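Local coordinates for protein guanidinopropionase (PDB 3NIQ) that catalyses the manganese-dependent hydrolysis of 3-guanidinopropanoate to beta-alanine and urea, working as a homohexamer of the arginase family, at residues Val145-His150 with Gln267-Leu272; Val184-Arg189 with Gly258-Leu263; Thr235-Asp240 with Leu275-Ala280. All blocks are in the same frame, centred on the assembly; numbering follows the deposited sequence.

Contact 1 of 3, residues Val145-His150 with Gln267-Leu272. With MN (manganese (II) ion), chain E; MN (manganese (II) ion), chain D.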
loop_
_atom_site.group_PDB
_atom_site.type_symbol
_atom_site.label_atom_id
_atom_site.label_comp_id
_atom_site.label_asym_id
_atom_site.label_seq_id
_atom_site.Cartn_x
_atom_site.Cartn_y
_atom_site.Cartn_z
ATOM N N VAL A 145 19.879 -27.529 -10.455
ATOM C CA VAL A 145 18.706 -27.644 -9.602
ATOM C C VAL A 145 17.958 -26.321 -9.778
ATOM O O VAL A 145 18.477 -25.262 -9.459
ATOM C CB VAL A 145 19.066 -27.798 -8.107
ATOM C CG1 VAL A 145 17.770 -27.933 -7.257
ATOM C CG2 VAL A 145 19.983 -29.023 -7.861
ATOM N N HIS A 146 16.738 -26.402 -10.288
ATOM C CA HIS A 146 15.966 -25.242 -10.706
ATOM C C HIS A 146 14.634 -25.223 -9.928
ATOM O O HIS A 146 13.819 -26.130 -10.062
ATOM C CB HIS A 146 15.733 -25.368 -12.219
ATOM C CG HIS A 146 14.796 -24.356 -12.800
ATOM N ND1 HIS A 146 13.968 -24.641 -13.866
ATOM C CD2 HIS A 146 14.555 -23.062 -12.471
ATOM C CE1 HIS A 146 13.246 -23.573 -14.166
ATOM N NE2 HIS A 146 13.585 -22.599 -13.334
ATOM N N PHE A 147 14.444 -24.211 -9.091
ATOM C CA PHE A 147 13.218 -24.047 -8.286
ATOM C C PHE A 147 12.307 -23.060 -9.010
ATOM O O PHE A 147 12.710 -21.913 -9.240
ATOM C CB PHE A 147 13.575 -23.447 -6.919
ATOM C CG PHE A 147 14.449 -24.316 -6.081
ATOM C CD1 PHE A 147 13.898 -25.194 -5.172
ATOM C CD2 PHE A 147 15.835 -24.242 -6.188
ATOM C CE1 PHE A 147 14.721 -26.013 -4.373
ATOM C CE2 PHE A 147 16.656 -25.041 -5.409
ATOM C CZ PHE A 147 16.102 -25.934 -4.495
ATOM N N ASP A 148 11.098 -23.481 -9.379
ATOM C CA ASP A 148 10.242 -22.632 -10.197
ATOM C C ASP A 148 8.792 -23.130 -10.211
ATOM O O ASP A 148 8.540 -24.339 -10.123
ATOM C CB ASP A 148 10.789 -22.618 -11.641
ATOM C CG ASP A 148 10.469 -21.334 -12.408
ATOM O OD1 ASP A 148 9.321 -20.842 -12.386
ATOM O OD2 ASP A 148 11.380 -20.815 -13.064
ATOM N N ALA A 149 7.839 -22.203 -10.340
ATOM C CA ALA A 149 6.471 -22.600 -10.662
ATOM C C ALA A 149 6.341 -23.034 -12.137
ATOM O O ALA A 149 5.350 -23.668 -12.509
ATOM C CB ALA A 149 5.484 -21.472 -10.351
ATOM N N HIS A 150 7.332 -22.675 -12.957
ATOM C CA HIS A 150 7.296 -22.909 -14.420
ATOM C C HIS A 150 8.581 -23.576 -14.957
ATOM O O HIS A 150 9.687 -23.272 -14.519
ATOM C CB HIS A 150 7.090 -21.587 -15.170
ATOM C CG HIS A 150 6.068 -20.692 -14.539
ATOM N ND1 HIS A 150 6.402 -19.690 -13.650
ATOM C CD2 HIS A 150 4.720 -20.640 -14.684
ATOM C CE1 HIS A 150 5.299 -19.081 -13.248
ATOM N NE2 HIS A 150 4.267 -19.633 -13.867
ATOM N N GLN A 267 15.072 -25.128 3.557
ATOM C CA GLN A 267 15.439 -26.522 3.837
ATOM C C GLN A 267 15.973 -27.203 2.573
ATOM O O GLN A 267 16.955 -27.940 2.617
ATOM C CB GLN A 267 14.240 -27.318 4.369
ATOM C CG GLN A 267 13.708 -26.820 5.730
ATOM C CD GLN A 267 12.378 -27.478 6.125
ATOM O OE1 GLN A 267 11.500 -27.721 5.284
ATOM N NE2 GLN A 267 12.216 -27.739 7.411
ATOM N N LEU A 268 15.335 -26.957 1.438
ATOM C CA LEU A 268 15.800 -27.609 0.206
ATOM C C LEU A 268 17.179 -27.099 -0.202
ATOM O O LEU A 268 18.067 -27.891 -0.552
ATOM C CB LEU A 268 14.778 -27.429 -0.910
ATOM C CG LEU A 268 13.483 -28.200 -0.630
ATOM C CD1 LEU A 268 12.354 -27.672 -1.499
ATOM C CD2 LEU A 268 13.692 -29.692 -0.906
ATOM N N VAL A 269 17.376 -25.782 -0.137
ATOM C CA VAL A 269 18.663 -25.203 -0.520
ATOM C C VAL A 269 19.797 -25.664 0.419
ATOM O O VAL A 269 20.879 -26.050 -0.035
ATOM C CB VAL A 269 18.576 -23.653 -0.643
ATOM C CG1 VAL A 269 19.956 -23.034 -0.742
ATOM C CG2 VAL A 269 17.770 -23.305 -1.875
ATOM N N ARG A 270 19.547 -25.648 1.720
ATOM C CA ARG A 270 20.538 -26.133 2.688
ATOM C C ARG A 270 21.000 -27.577 2.406
ATOM O O ARG A 270 22.167 -27.896 2.560
ATOM C CB ARG A 270 19.980 -26.024 4.111
ATOM C CG ARG A 270 19.956 -24.571 4.624
ATOM C CD ARG A 270 18.990 -24.410 5.797
ATOM N NE ARG A 270 18.769 -23.004 6.108
ATOM C CZ ARG A 270 18.018 -22.573 7.110
ATOM N NH1 ARG A 270 17.441 -23.438 7.926
ATOM N NH2 ARG A 270 17.871 -21.263 7.313
ATOM N N GLY A 271 20.074 -28.432 1.992
ATOM C CA GLY A 271 20.370 -29.830 1.649
ATOM C C GLY A 271 21.194 -30.010 0.378
ATOM O O GLY A 271 21.570 -31.141 0.021
ATOM N N LEU A 272 21.503 -28.901 -0.295
ATOM C CA LEU A 272 22.377 -28.925 -1.464
ATOM C C LEU A 272 23.858 -28.818 -1.087
ATOM O O LEU A 272 24.735 -28.797 -1.958
ATOM C CB LEU A 272 21.996 -27.820 -2.448
ATOM C CG LEU A 272 20.580 -27.932 -3.013
ATOM C CD1 LEU A 272 20.290 -26.819 -4.018
ATOM C CD2 LEU A 272 20.354 -29.272 -3.664
HETATM MN MN MN E . 8.534 -18.956 -12.801
HETATM MN MN MN D . 11.426 -18.850 -14.083
HETATM O O HOH W 1 9.162 -18.731 -14.932
#
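The outer half of the F147 ring is pressed against one side of the helix 262-270: CE1 lies 3.7 Å from L268 CB, while CZ is 4.1 Å from V269 CG2, both reached obliquely. L272 closes the rim differently, its CD1 standing near the plane of the ring at the CE2 edge, 4.3 Å from that atom. With CG anti to its own carbonyl carbon (chi1 -64°), the phenyl group projects from strand 142-147 into this aliphatic notch, a place for a large flat hydrocarbon, its neighbours here being the aliphatic L268, V269 and L272. V145, two residues earlier on the same face, meets the other branch of L272, CG2 to CD2 at 4.2 Å, and a beta-branched valine suits that strand position. This core is the sheet-to-helix packing of the arginase alpha/beta fold.

The looser side is polar. R270 forms salt bridges to E305 and to E212 of a second subunit, and H150, partly exposed, packs on R69 of a third. Past F147 the strand runs into metal ligands. D148 bridges the two manganese ions, OD1 at 2.1 Å from one and OD2 at 2.2 Å from the other; H150 ND1 binds the first. An Asx turn, with H150 N giving a 2.8 Å bond to D148 OD1 from above the carboxylate plane, and H146 NE2 donating to the anti lone pair of OD2, hold that carboxylate. The apolar packing of F147 thus probably helps to fix the strand end that presents D148 to the metals.

Contact 2 of 3, residues Val184-Arg189 with Gly258-Leu263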
loop_
_atom_site.group_PDB
_atom_site.type_symbol
_atom_site.label_atom_id
_atom_site.label_comp_id
_atom_site.label_asym_id
_atom_site.label_seq_id
_atom_site.Cartn_x
_atom_site.Cartn_y
_atom_site.Cartn_z
ATOM N N VAL A 184 17.061 -30.929 -12.776
ATOM C CA VAL A 184 15.875 -31.256 -12.005
ATOM C C VAL A 184 15.149 -29.949 -11.653
ATOM O O VAL A 184 15.781 -28.970 -11.209
ATOM C CB VAL A 184 16.192 -32.145 -10.778
ATOM C CG1 VAL A 184 17.228 -31.495 -9.861
ATOM C CG2 VAL A 184 14.869 -32.503 -9.989
ATOM N N GLN A 185 13.840 -29.935 -11.908
ATOM C CA GLN A 185 13.002 -28.746 -11.703
ATOM C C GLN A 185 11.987 -29.049 -10.620
ATOM O O GLN A 185 11.342 -30.088 -10.661
ATOM C CB GLN A 185 12.309 -28.337 -13.004
ATOM C CG GLN A 185 13.292 -28.134 -14.170
ATOM C CD GLN A 185 12.572 -27.774 -15.447
ATOM O OE1 GLN A 185 11.678 -28.496 -15.891
ATOM N NE2 GLN A 185 12.933 -26.641 -16.028
ATOM N N ILE A 186 11.884 -28.153 -9.631
ATOM C CA ILE A 186 11.074 -28.394 -8.447
ATOM C C ILE A 186 10.062 -27.272 -8.205
ATOM O O ILE A 186 10.446 -26.095 -8.136
ATOM C CB ILE A 186 11.967 -28.493 -7.180
ATOM C CG1 ILE A 186 13.075 -29.542 -7.365
ATOM C CG2 ILE A 186 11.093 -28.810 -5.973
ATOM C CD1 ILE A 186 14.105 -29.581 -6.268
ATOM N N GLY A 187 8.785 -27.638 -8.065
ATOM C CA GLY A 187 7.752 -26.681 -7.701
ATOM C C GLY A 187 6.754 -26.359 -8.806
ATOM O O GLY A 187 5.837 -25.569 -8.585
ATOM N N ILE A 188 6.923 -26.977 -9.982
ATOM C CA ILE A 188 6.117 -26.709 -11.160
ATOM C C ILE A 188 4.617 -26.856 -10.890
ATOM O O ILE A 188 4.186 -27.873 -10.356
ATOM C CB ILE A 188 6.515 -27.640 -12.345
ATOM C CG1 ILE A 188 8.045 -27.679 -12.543
ATOM C CG2 ILE A 188 5.800 -27.212 -13.620
ATOM C CD1 ILE A 188 8.680 -26.347 -12.911
ATOM N N ARG A 189 3.834 -25.836 -11.247
ATOM C CA ARG A 189 2.382 -25.847 -10.995
ATOM C C ARG A 189 1.601 -24.762 -11.766
ATOM O O ARG A 189 2.171 -23.811 -12.289
ATOM C CB ARG A 189 2.114 -25.658 -9.504
ATOM C CG ARG A 189 2.502 -24.250 -9.026
ATOM C CD ARG A 189 2.329 -24.087 -7.552
ATOM N NE ARG A 189 2.603 -22.694 -7.176
ATOM C CZ ARG A 189 3.821 -22.226 -6.924
ATOM N NH1 ARG A 189 4.874 -23.044 -6.962
ATOM N NH2 ARG A 189 3.983 -20.953 -6.589
ATOM N N GLY A 258 -0.675 -21.581 -4.301
ATOM C CA GLY A 258 -0.438 -22.948 -3.799
ATOM C C GLY A 258 1.004 -23.379 -3.999
ATOM O O GLY A 258 1.262 -24.448 -4.566
ATOM N N GLY A 259 1.944 -22.551 -3.534
ATOM C CA GLY A 259 3.381 -22.816 -3.747
ATOM C C GLY A 259 4.165 -23.225 -2.519
ATOM O O GLY A 259 3.614 -23.558 -1.486
ATOM N N MET A 260 5.481 -23.208 -2.665
ATOM C CA MET A 260 6.407 -23.600 -1.637
ATOM C C MET A 260 6.400 -22.568 -0.523
ATOM O O MET A 260 6.130 -21.396 -0.771
ATOM C CB MET A 260 7.794 -23.685 -2.294
ATOM C CG MET A 260 8.882 -24.328 -1.484
ATOM S SD MET A 260 10.331 -24.638 -2.533
ATOM C CE MET A 260 9.781 -25.960 -3.604
ATOM N N THR A 261 6.711 -22.972 0.705
ATOM C CA THR A 261 6.897 -21.959 1.754
ATOM C C THR A 261 8.366 -21.505 1.784
ATOM O O THR A 261 9.231 -22.221 1.297
ATOM C CB THR A 261 6.466 -22.465 3.140
ATOM O OG1 THR A 261 7.391 -23.445 3.600
ATOM C CG2 THR A 261 5.028 -23.082 3.139
ATOM N N SER A 262 8.648 -20.331 2.354
ATOM C CA SER A 262 10.036 -19.868 2.502
ATOM C C SER A 262 10.800 -20.912 3.315
ATOM O O SER A 262 11.944 -21.268 3.016
ATOM C CB SER A 262 10.079 -18.524 3.248
ATOM O OG SER A 262 9.588 -17.477 2.440
ATOM N N LEU A 263 10.154 -21.422 4.344
ATOM C CA LEU A 263 10.782 -22.455 5.166
ATOM C C LEU A 263 11.211 -23.696 4.339
ATOM O O LEU A 263 12.339 -24.176 4.452
ATOM C CB LEU A 263 9.819 -22.857 6.284
ATOM C CG LEU A 263 10.201 -24.132 7.022
ATOM C CD1 LEU A 263 11.414 -23.886 7.914
ATOM C CD2 LEU A 263 9.007 -24.631 7.836
#
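R189 lays the flat of its guanidinium group over the backbone of G259, where the 235-240 strand's long following loop approaches the C-terminal end of strand 183-188 in this arginase-type alpha/beta fold. G259 CA sits over the centre of the group, 3.3 Å from CZ, a closeness open to glycine because a beta-carbon would collide with NH2. Nearer the backbone of the arginine, R189 CD lies 3.2 Å from G258 O, and G258 also suits its place through its positive phi.

A second, purely apolar touch lies beside the first. M260, whose flexible chain bends at its last torsion (chi3 -70°), brings CE to 3.9 Å from I186 CG2.

Backbone carbonyls hold the arginine, whose chain runs extended from CG to NE: NH2 hydrogen-bonds to E256 O, NE to I257 O and NH1 to V243 O, so a buried charge is probably stabilised by main-chain dipoles. Further out, D245 accepts from G259 N and thus steadies the glycine side, while M211 of helix 211-230 and H73 of a third subunit pack against R189. Within 184-189, R189 NH1 bonds back to G187 O at 3.2 Å, with an N-H...O angle of 135°.

Contact 3 of 3, residues Thr235-Asp240 with Leu275-Ala280. With MN (manganese (II) ion), chain D; MN (manganese (II) ion), chain E.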
loop_
_atom_site.group_PDB
_atom_site.type_symbol
_atom_site.label_atom_id
_atom_site.label_comp_id
_atom_site.label_asym_id
_atom_site.label_seq_id
_atom_site.Cartn_x
_atom_site.Cartn_y
_atom_site.Cartn_z
ATOM N N THR A 235 27.359 -28.025 -11.066
ATOM C CA THR A 235 25.930 -27.794 -10.868
ATOM C C THR A 235 25.614 -26.352 -10.546
ATOM O O THR A 235 26.269 -25.740 -9.724
ATOM C CB THR A 235 25.362 -28.689 -9.766
ATOM O OG1 THR A 235 25.634 -30.053 -10.082
ATOM C CG2 THR A 235 23.848 -28.500 -9.633
ATOM N N TYR A 236 24.598 -25.819 -11.220
ATOM C CA TYR A 236 24.164 -24.459 -11.010
ATOM C C TYR A 236 22.821 -24.493 -10.302
ATOM O O TYR A 236 21.981 -25.354 -10.578
ATOM C CB TYR A 236 24.043 -23.774 -12.368
ATOM C CG TYR A 236 23.748 -22.295 -12.360
ATOM C CD1 TYR A 236 24.778 -21.361 -12.509
ATOM C CD2 TYR A 236 22.424 -21.816 -12.272
ATOM C CE1 TYR A 236 24.510 -19.983 -12.533
ATOM C CE2 TYR A 236 22.148 -20.434 -12.300
ATOM C CZ TYR A 236 23.197 -19.528 -12.433
ATOM O OH TYR A 236 22.950 -18.164 -12.477
ATOM N N VAL A 237 22.594 -23.547 -9.398
ATOM C CA VAL A 237 21.274 -23.457 -8.757
ATOM C C VAL A 237 20.578 -22.192 -9.190
ATOM O O VAL A 237 21.084 -21.085 -9.013
ATOM C CB VAL A 237 21.365 -23.502 -7.219
ATOM C CG1 VAL A 237 19.960 -23.483 -6.609
ATOM C CG2 VAL A 237 22.124 -24.736 -6.777
ATOM N N SER A 238 19.398 -22.346 -9.766
ATOM C CA SER A 238 18.657 -21.192 -10.180
ATOM C C SER A 238 17.311 -21.152 -9.438
ATOM O O SER A 238 16.490 -22.065 -9.564
ATOM C CB SER A 238 18.446 -21.238 -11.693
ATOM O OG SER A 238 17.722 -20.109 -12.123
ATOM N N PHE A 239 17.083 -20.069 -8.703
ATOM C CA PHE A 239 15.917 -19.960 -7.839
ATOM C C PHE A 239 14.974 -18.844 -8.317
ATOM O O PHE A 239 15.300 -17.651 -8.208
ATOM C CB PHE A 239 16.388 -19.686 -6.397
ATOM C CG PHE A 239 15.291 -19.790 -5.379
ATOM C CD1 PHE A 239 15.028 -21.000 -4.739
ATOM C CD2 PHE A 239 14.506 -18.673 -5.070
ATOM C CE1 PHE A 239 13.983 -21.104 -3.785
ATOM C CE2 PHE A 239 13.458 -18.765 -4.141
ATOM C CZ PHE A 239 13.198 -19.972 -3.492
ATOM N N ASP A 240 13.816 -19.232 -8.846
ATOM C CA ASP A 240 12.809 -18.284 -9.284
ATOM C C ASP A 240 11.856 -18.137 -8.090
ATOM O O ASP A 240 11.282 -19.120 -7.628
ATOM C CB ASP A 240 12.111 -18.821 -10.557
ATOM C CG ASP A 240 10.964 -17.934 -11.059
ATOM O OD1 ASP A 240 10.409 -17.114 -10.289
ATOM O OD2 ASP A 240 10.578 -18.068 -12.248
ATOM N N LEU A 275 27.559 -30.324 -2.837
ATOM C CA LEU A 275 27.565 -30.461 -4.277
ATOM C C LEU A 275 28.640 -29.580 -4.897
ATOM O O LEU A 275 29.113 -28.624 -4.276
ATOM C CB LEU A 275 26.185 -30.086 -4.852
ATOM C CG LEU A 275 25.050 -31.045 -4.453
ATOM C CD1 LEU A 275 23.712 -30.554 -4.949
ATOM C CD2 LEU A 275 25.283 -32.446 -4.947
ATOM N N ASP A 276 29.023 -29.901 -6.125
ATOM C CA ASP A 276 29.939 -29.041 -6.853
ATOM C C ASP A 276 29.180 -27.876 -7.524
ATOM O O ASP A 276 28.787 -27.947 -8.696
ATOM C CB ASP A 276 30.776 -29.837 -7.862
ATOM C CG ASP A 276 31.744 -28.949 -8.633
ATOM O OD1 ASP A 276 32.200 -27.948 -8.055
ATOM O OD2 ASP A 276 32.031 -29.235 -9.815
ATOM N N LEU A 277 28.984 -26.812 -6.756
ATOM C CA LEU A 277 28.154 -25.677 -7.173
ATOM C C LEU A 277 29.026 -24.638 -7.834
ATOM O O LEU A 277 29.966 -24.137 -7.217
ATOM C CB LEU A 277 27.419 -25.064 -5.965
ATOM C CG LEU A 277 26.319 -25.883 -5.276
ATOM C CD1 LEU A 277 25.590 -25.079 -4.202
ATOM C CD2 LEU A 277 25.299 -26.412 -6.282
ATOM N N VAL A 278 28.720 -24.320 -9.087
ATOM C CA VAL A 278 29.579 -23.444 -9.883
ATOM C C VAL A 278 28.949 -22.068 -10.134
ATOM O O VAL A 278 29.560 -21.197 -10.725
ATOM C CB VAL A 278 29.956 -24.083 -11.234
ATOM C CG1 VAL A 278 30.505 -25.492 -11.007
ATOM C CG2 VAL A 278 28.764 -24.111 -12.182
ATOM N N GLY A 279 27.733 -21.885 -9.646
ATOM C CA GLY A 279 27.090 -20.579 -9.684
ATOM C C GLY A 279 25.657 -20.729 -9.224
ATOM O O GLY A 279 25.162 -21.844 -9.076
ATOM N N ALA A 280 24.992 -19.602 -8.988
ATOM C CA ALA A 280 23.595 -19.649 -8.605
ATOM C C ALA A 280 22.970 -18.309 -8.874
ATOM O O ALA A 280 23.677 -17.312 -9.013
ATOM C CB ALA A 280 23.448 -20.042 -7.116
HETATM MN MN MN D . 11.426 -18.850 -14.083
HETATM MN MN MN E . 8.534 -18.956 -12.801
HETATM O O HOH W 2 24.989 -16.526 -11.367
HETATM O O HOH W 1 9.162 -18.731 -14.932
#
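T235 N gives the shortest bond across the pair, 2.8 Å to D276 O, and meets that carbonyl almost head-on although the angle at its hydrogen is only 137°. The bonds that follow are straighter: V278 N donates to T235 O at 2.9 Å and V237 N to G279 O at 3.1 Å (163°). The parallel ladder is interrupted between them, as in a beta bulge, 275-280 spending one extra residue between the T235-L277 and V237-A280 pairs.

On one face branched V237 offers CG2 to L277 CD2 at 3.6 Å, and the small A280 fits closely, CB beside V237 CB. On the other, Y236 swings its ring across the neighbouring strand, CG anti to the backbone N (chi1 -173°), laying one ring face over the G279-A280 peptide, with CE1 3.6 Å from A280 N. Glycine suits position 279 because a beta-carbon would press on CE1. The phenol oxygen bonds to D281, and a water donates to both Y236 OH and A280 O.

At the far end of its strand, D240 OD2 bridges both manganese ions. The two strands form a beta-alpha-beta crossover through helix 262-270; helix 294-317 packs on V237 and L277, helix 129-136 on Y236, and strand 142-147 flanks strand 235-240.

In the fold
All three contacts reach one parallel sheet, in which strands 277-283, 235-240, 142-147 and 183-188 lie in that order; only contact 3 joins two of its strands. Contacts 1 and 2 have centres about 8 Å apart and share helix 262-270; contact 2 is nested within the chain loop closed by contact 1. The centre of contact 3 is about 9 Å from that of contact 1 and about 16 Å from that of contact 2, and its segments alternate along the chain with those of both. Neighbouring strands are probably hydrogen-bonded, F147 O with D240 N and H146 O with I186 N. This is consistent with D148 and D240 meeting on the same manganese pair, completed by H126, H150, D152 and D242.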